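Long-range contacts in L-lysine 6-oxidase (Marinomonas mediterranea, PDB 3WEU), which oxidises the epsilon-amino group of free L-lysine with a cysteine tryptophylquinone cofactor, releasing ammonium and the hydrogen peroxide that makes it antibacterial: residues S289-N294 / L410-Q415; F295-L300 / G424-Y429. One frame throughout, in Å; residues are numbered along the deposited sequence.

Contact 1 of 2, residues S289-N294 / L410-Q415; sequences SDYVAN and LFLLGQ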
loop_
_atom_site.group_PDB
_atom_site.type_symbol
_atom_site.label_atom_id
_atom_site.label_comp_id
_atom_site.label_asym_id
_atom_site.label_seq_id
_atom_site.Cartn_x
_atom_site.Cartn_y
_atom_site.Cartn_z
ATOM N N SER A 289 -58.631 4.078 8.333
ATOM C CA SER A 289 -58.884 2.668 8.624
ATOM C C SER A 289 -60.040 2.023 7.895
ATOM O O SER A 289 -60.153 0.795 7.887
ATOM C CB SER A 289 -59.019 2.417 10.144
ATOM O OG SER A 289 -60.041 3.226 10.668
ATOM N N ASP A 290 -60.906 2.805 7.264
ATOM C CA ASP A 290 -61.920 2.214 6.430
ATOM C C ASP A 290 -61.491 1.968 4.987
ATOM O O ASP A 290 -62.279 1.440 4.227
ATOM C CB ASP A 290 -63.224 3.033 6.459
ATOM C CG ASP A 290 -63.024 4.493 6.164
ATOM O OD1 ASP A 290 -61.871 4.948 5.979
ATOM O OD2 ASP A 290 -64.052 5.228 6.184
ATOM N N TYR A 291 -60.224 2.236 4.628
ATOM C CA TYR A 291 -59.777 2.038 3.263
ATOM C C TYR A 291 -59.709 0.576 2.956
ATOM O O TYR A 291 -59.099 -0.196 3.701
ATOM C CB TYR A 291 -58.387 2.665 3.020
ATOM C CG TYR A 291 -57.907 2.515 1.570
ATOM C CD1 TYR A 291 -58.296 3.420 0.614
ATOM C CD2 TYR A 291 -57.045 1.442 1.153
ATOM C CE1 TYR A 291 -57.887 3.303 -0.712
ATOM C CE2 TYR A 291 -56.644 1.323 -0.188
ATOM C CZ TYR A 291 -57.046 2.282 -1.102
ATOM O OH TYR A 291 -56.715 2.248 -2.437
ATOM N N VAL A 292 -60.339 0.163 1.893
ATOM C CA VAL A 292 -60.358 -1.261 1.544
ATOM C C VAL A 292 -59.286 -1.573 0.492
ATOM O O VAL A 292 -59.311 -1.040 -0.628
ATOM C CB VAL A 292 -61.797 -1.657 1.026
ATOM C CG1 VAL A 292 -61.835 -3.091 0.544
ATOM C CG2 VAL A 292 -62.848 -1.454 2.127
ATOM N N ALA A 293 -58.280 -2.386 0.838
ATOM C CA ALA A 293 -57.185 -2.667 -0.078
ATOM C C ALA A 293 -57.671 -3.631 -1.128
ATOM O O ALA A 293 -58.775 -4.212 -1.029
ATOM C CB ALA A 293 -55.997 -3.272 0.709
ATOM N N ASN A 294 -56.850 -3.887 -2.107
ATOM C CA ASN A 294 -57.186 -4.850 -3.121
ATOM C C ASN A 294 -56.052 -5.906 -3.098
ATOM O O ASN A 294 -54.875 -5.550 -3.210
ATOM C CB ASN A 294 -57.235 -4.207 -4.504
ATOM C CG ASN A 294 -57.439 -5.241 -5.624
ATOM O OD1 ASN A 294 -56.531 -5.526 -6.428
ATOM N ND2 ASN A 294 -58.654 -5.807 -5.683
ATOM N N LEU A 410 -47.078 -1.054 4.200
ATOM C CA LEU A 410 -47.408 -1.753 5.449
ATOM C C LEU A 410 -48.845 -1.445 5.890
ATOM O O LEU A 410 -49.576 -2.335 6.373
ATOM C CB LEU A 410 -46.412 -1.375 6.506
ATOM C CG LEU A 410 -46.587 -2.036 7.846
ATOM C CD1 LEU A 410 -46.216 -3.523 7.783
ATOM C CD2 LEU A 410 -45.810 -1.366 8.969
ATOM N N PHE A 411 -49.291 -0.213 5.645
ATOM C CA PHE A 411 -50.684 0.123 5.913
ATOM C C PHE A 411 -51.638 -0.832 5.134
ATOM O O PHE A 411 -52.580 -1.412 5.657
ATOM C CB PHE A 411 -50.988 1.559 5.503
ATOM C CG PHE A 411 -52.440 1.836 5.488
ATOM C CD1 PHE A 411 -53.134 1.816 6.677
ATOM C CD2 PHE A 411 -53.120 1.943 4.308
ATOM C CE1 PHE A 411 -54.506 2.001 6.703
ATOM C CE2 PHE A 411 -54.480 2.128 4.314
ATOM C CZ PHE A 411 -55.193 2.144 5.516
ATOM N N LEU A 412 -51.356 -0.998 3.863
ATOM C CA LEU A 412 -52.157 -1.855 3.039
ATOM C C LEU A 412 -52.101 -3.305 3.458
ATOM O O LEU A 412 -53.123 -4.007 3.487
ATOM C CB LEU A 412 -51.800 -1.646 1.570
ATOM C CG LEU A 412 -52.040 -0.285 0.938
ATOM C CD1 LEU A 412 -51.374 -0.077 -0.407
ATOM C CD2 LEU A 412 -53.521 -0.070 0.723
ATOM N N LEU A 413 -50.932 -3.770 3.879
ATOM C CA LEU A 413 -50.817 -5.090 4.425
ATOM C C LEU A 413 -51.661 -5.296 5.687
ATOM O O LEU A 413 -52.327 -6.309 5.840
ATOM C CB LEU A 413 -49.309 -5.498 4.639
ATOM C CG LEU A 413 -49.100 -6.995 4.890
ATOM C CD1 LEU A 413 -49.381 -7.837 3.639
ATOM C CD2 LEU A 413 -47.665 -7.237 5.362
ATOM N N GLY A 414 -51.720 -4.282 6.538
ATOM C CA GLY A 414 -52.528 -4.294 7.752
ATOM C C GLY A 414 -54.029 -4.300 7.430
ATOM O O GLY A 414 -54.802 -4.910 8.169
ATOM N N GLN A 415 -54.446 -3.620 6.356
ATOM C CA GLN A 415 -55.823 -3.681 5.932
ATOM C C GLN A 415 -56.170 -5.100 5.480
ATOM O O GLN A 415 -57.231 -5.647 5.823
ATOM C CB GLN A 415 -56.090 -2.671 4.824
ATOM C CG GLN A 415 -55.981 -1.206 5.229
ATOM C CD GLN A 415 -56.793 -0.888 6.453
ATOM O OE1 GLN A 415 -56.304 -1.006 7.606
ATOM N NE2 GLN A 415 -58.031 -0.466 6.244
#
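The carboxamide nitrogen of Gln415 reaches from helix 407-418 to two backbone carbonyls of 289-294, and both lie close to its amide plane. NE2 to Tyr291 O is 2.8 Å and almost straight at the hydrogen (176°), on a lone pair in the carbonyl plane. Ser289 O takes the other bond, 3.0 Å from NE2, but there the donor stands well above the carbonyl plane. With both acceptors engaged, the amide's rotation is fixed. Gln415 CG, anti to the carbonyl carbon (chi1 -66°), lies over one face of the Phe411 ring near its rim, one helical turn earlier, and a bend at chi2 then turns the amide to the two carbonyls. Short strand 293-294 pairs in parallel with strand 421-422, which follows helix 407-418 in the chain; the helix packs against the Ala293 side of this two-stranded sheet. Between them Leu412 extends its CD2 branch to the Tyr291 ring, 3.5 Å from CE2, approaching obliquely; the same methyl lies 4.0 Å from Ala293 CB. Phe411 meets Tyr291 differently, its rim turned to the tyrosine's methylene, with CZ 4.1 Å from Tyr291 CB. Tyr291 holds CG anti to its own nitrogen (chi1 -178°), which sends the ring onward past Leu412, its hydroxyl near Arg297 and Tyr429. The Phe411 ring also stacks on Tyr287.

Contact 2 of 2, residues F295-L300 / G424-Y429; sequences FDRDIL and GPADDY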
loop_
_atom_site.group_PDB
_atom_site.type_symbol
_atom_site.label_atom_id
_atom_site.label_comp_id
_atom_site.label_asym_id
_atom_site.label_seq_id
_atom_site.Cartn_x
_atom_site.Cartn_y
_atom_site.Cartn_z
ATOM N N PHE A 295 -56.415 -7.197 -3.081
ATOM C CA PHE A 295 -55.378 -8.204 -3.004
ATOM C C PHE A 295 -54.407 -8.146 -4.172
ATOM O O PHE A 295 -53.175 -8.089 -3.984
ATOM C CB PHE A 295 -55.943 -9.593 -2.904
ATOM C CG PHE A 295 -54.854 -10.637 -2.740
ATOM C CD1 PHE A 295 -54.238 -10.827 -1.524
ATOM C CD2 PHE A 295 -54.407 -11.361 -3.852
ATOM C CE1 PHE A 295 -53.225 -11.735 -1.386
ATOM C CE2 PHE A 295 -53.417 -12.311 -3.711
ATOM C CZ PHE A 295 -52.819 -12.485 -2.484
ATOM N N ASP A 296 -54.920 -8.232 -5.372
ATOM C CA ASP A 296 -54.077 -8.283 -6.521
ATOM C C ASP A 296 -53.186 -7.040 -6.698
ATOM O O ASP A 296 -52.038 -7.174 -7.100
ATOM C CB ASP A 296 -54.832 -8.532 -7.847
ATOM C CG ASP A 296 -55.420 -9.962 -7.994
ATOM O OD1 ASP A 296 -54.951 -10.903 -7.407
ATOM O OD2 ASP A 296 -56.436 -10.108 -8.702
ATOM N N ARG A 297 -53.710 -5.860 -6.474
ATOM C CA ARG A 297 -52.976 -4.625 -6.703
ATOM C C ARG A 297 -51.993 -4.350 -5.559
ATOM O O ARG A 297 -50.892 -3.898 -5.795
ATOM C CB ARG A 297 -53.959 -3.431 -6.769
ATOM C CG ARG A 297 -53.386 -2.044 -7.052
ATOM C CD ARG A 297 -54.460 -0.887 -7.004
ATOM N NE ARG A 297 -54.947 -0.805 -5.656
ATOM C CZ ARG A 297 -56.062 -0.207 -5.255
ATOM N NH1 ARG A 297 -56.857 0.409 -6.125
ATOM N NH2 ARG A 297 -56.393 -0.241 -3.957
ATOM N N ASP A 298 -52.397 -4.587 -4.326
ATOM C CA ASP A 298 -51.661 -4.070 -3.177
ATOM C C ASP A 298 -50.834 -5.121 -2.451
ATOM O O ASP A 298 -49.804 -4.811 -1.834
ATOM C CB ASP A 298 -52.598 -3.436 -2.157
ATOM C CG ASP A 298 -53.446 -2.282 -2.719
ATOM O OD1 ASP A 298 -52.973 -1.512 -3.570
ATOM O OD2 ASP A 298 -54.643 -2.196 -2.259
ATOM N N ILE A 299 -51.270 -6.359 -2.465
ATOM C CA ILE A 299 -50.676 -7.343 -1.592
ATOM C C ILE A 299 -49.857 -8.355 -2.371
ATOM O O ILE A 299 -48.665 -8.627 -2.060
ATOM C CB ILE A 299 -51.747 -8.067 -0.827
ATOM C CG1 ILE A 299 -52.700 -7.065 -0.138
ATOM C CG2 ILE A 299 -51.158 -9.083 0.159
ATOM C CD1 ILE A 299 -52.034 -6.110 0.800
ATOM N N LEU A 300 -50.474 -8.906 -3.393
ATOM C CA LEU A 300 -49.818 -9.873 -4.239
ATOM C C LEU A 300 -48.440 -9.472 -4.743
ATOM O O LEU A 300 -47.596 -10.315 -4.775
ATOM C CB LEU A 300 -50.704 -10.299 -5.395
ATOM C CG LEU A 300 -50.175 -11.263 -6.448
ATOM C CD1 LEU A 300 -49.928 -12.618 -5.771
ATOM C CD2 LEU A 300 -51.223 -11.359 -7.587
ATOM N N GLY A 424 -60.190 -9.449 -6.934
ATOM C CA GLY A 424 -60.644 -9.071 -8.228
ATOM C C GLY A 424 -59.898 -7.814 -8.664
ATOM O O GLY A 424 -58.993 -7.337 -7.985
ATOM N N PRO A 425 -60.280 -7.245 -9.776
ATOM C CA PRO A 425 -59.586 -6.038 -10.291
ATOM C C PRO A 425 -59.817 -4.842 -9.381
ATOM O O PRO A 425 -60.842 -4.684 -8.723
ATOM C CB PRO A 425 -60.320 -5.735 -11.607
ATOM C CG PRO A 425 -61.574 -6.599 -11.522
ATOM C CD PRO A 425 -61.210 -7.806 -10.777
ATOM N N ALA A 426 -58.891 -3.983 -9.238
ATOM C CA ALA A 426 -59.305 -2.808 -8.549
ATOM C C ALA A 426 -59.018 -1.793 -9.571
ATOM O O ALA A 426 -58.279 -2.090 -10.457
ATOM C CB ALA A 426 -58.488 -2.615 -7.317
ATOM N N ASP A 427 -59.512 -0.593 -9.465
ATOM C CA ASP A 427 -58.940 0.353 -10.440
ATOM C C ASP A 427 -57.522 0.772 -10.001
ATOM O O ASP A 427 -57.165 0.664 -8.822
ATOM C CB ASP A 427 -59.828 1.562 -10.783
ATOM C CG ASP A 427 -59.567 2.090 -12.246
ATOM O OD1 ASP A 427 -58.773 1.492 -13.030
ATOM O OD2 ASP A 427 -60.150 3.099 -12.625
ATOM N N ASP A 428 -56.716 1.158 -10.987
ATOM C CA ASP A 428 -55.393 1.721 -10.763
ATOM C C ASP A 428 -55.514 3.005 -9.934
ATOM O O ASP A 428 -56.506 3.725 -9.925
ATOM C CB ASP A 428 -54.665 2.075 -12.077
ATOM C CG ASP A 428 -54.389 0.859 -12.955
ATOM O OD1 ASP A 428 -54.985 -0.219 -12.721
ATOM O OD2 ASP A 428 -53.581 1.000 -13.893
ATOM N N TYR A 429 -54.473 3.237 -9.191
ATOM C CA TYR A 429 -54.254 4.529 -8.607
ATOM C C TYR A 429 -54.021 5.555 -9.701
ATOM O O TYR A 429 -53.671 5.198 -10.838
ATOM C CB TYR A 429 -52.990 4.399 -7.753
ATOM C CG TYR A 429 -53.158 3.504 -6.535
ATOM C CD1 TYR A 429 -54.080 3.815 -5.571
ATOM C CD2 TYR A 429 -52.335 2.375 -6.315
ATOM C CE1 TYR A 429 -54.242 3.033 -4.459
ATOM C CE2 TYR A 429 -52.498 1.624 -5.170
ATOM C CZ TYR A 429 -53.425 1.932 -4.247
ATOM O OH TYR A 429 -53.706 1.122 -3.097
#
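Arg297 and Asp298, adjacent on helix 295-308, meet the loop 424-429 chiefly through the side chain of Tyr429 and the carbonyl of Asp427. A salt bridge inside the helix positions the two side chains that face the loop: Arg297 grips its neighbour side-on, NE going to OD1 of Asp298 at 3.0 Å and NH2 to OD2 at 3.1 Å, the latter on the syn lone pair. The bend at chi3 (65°) turns the guanidinium back to the carboxylate. Two hydrogen bonds cross to the loop: Arg297 NH1 donates to Asp427 O at 2.7 Å, nearly along the C=O axis and close to the guanidinium plane, and Tyr429 OH donates to Asp298 OD1 at 2.8 Å. The hydroxyl and Arg297 NE reach that oxygen from opposite faces of the carboxylate, so OD1 holds two donors. The flat groups add a stack. The guanidinium lies on the Tyr429 ring with planes 27° apart, an off-centre cation-pi contact with CZ of Arg297 4.0 Å from the ring centroid. The CD methylene of Arg297 makes a CH-pi contact over the same ring. On the other face of the guanidinium sits the methyl of Ala426, CB being 3.6 Å from NH1, so the group is sandwiched between ring and methyl. The loop follows strand 421-422 and runs past the first turn of helix 295-308, which contains a wider pi-type turn; Asn294, the N-cap residue at the end of strand 293-294, bonds to Arg297 N and Gly424 O, and Leu412 of helix 407-418 packs against both Asp298 and Tyr429.

Overall arrangement
Contacts 1 and 2 lie on the same side of the chain's centre, their centres about 11 Å apart: 289-294 runs directly into 295-300, while 410-415 and 424-429 lie before and after strand 421-422. Contact 1 is partly buried and combines apolar packing with hydrogen bonds from a neutral side chain to the backbone; contact 2 is a surface contact made by a cation-pi stack and two hydrogen bonds to a loop, from side chains tied together by a salt bridge within the helix. They join at Asn294, whose ND2 is 2.8 Å from Gly424 O, and at the hydroxyls of Tyr291 and Tyr429, linked by a weak hydrogen bond.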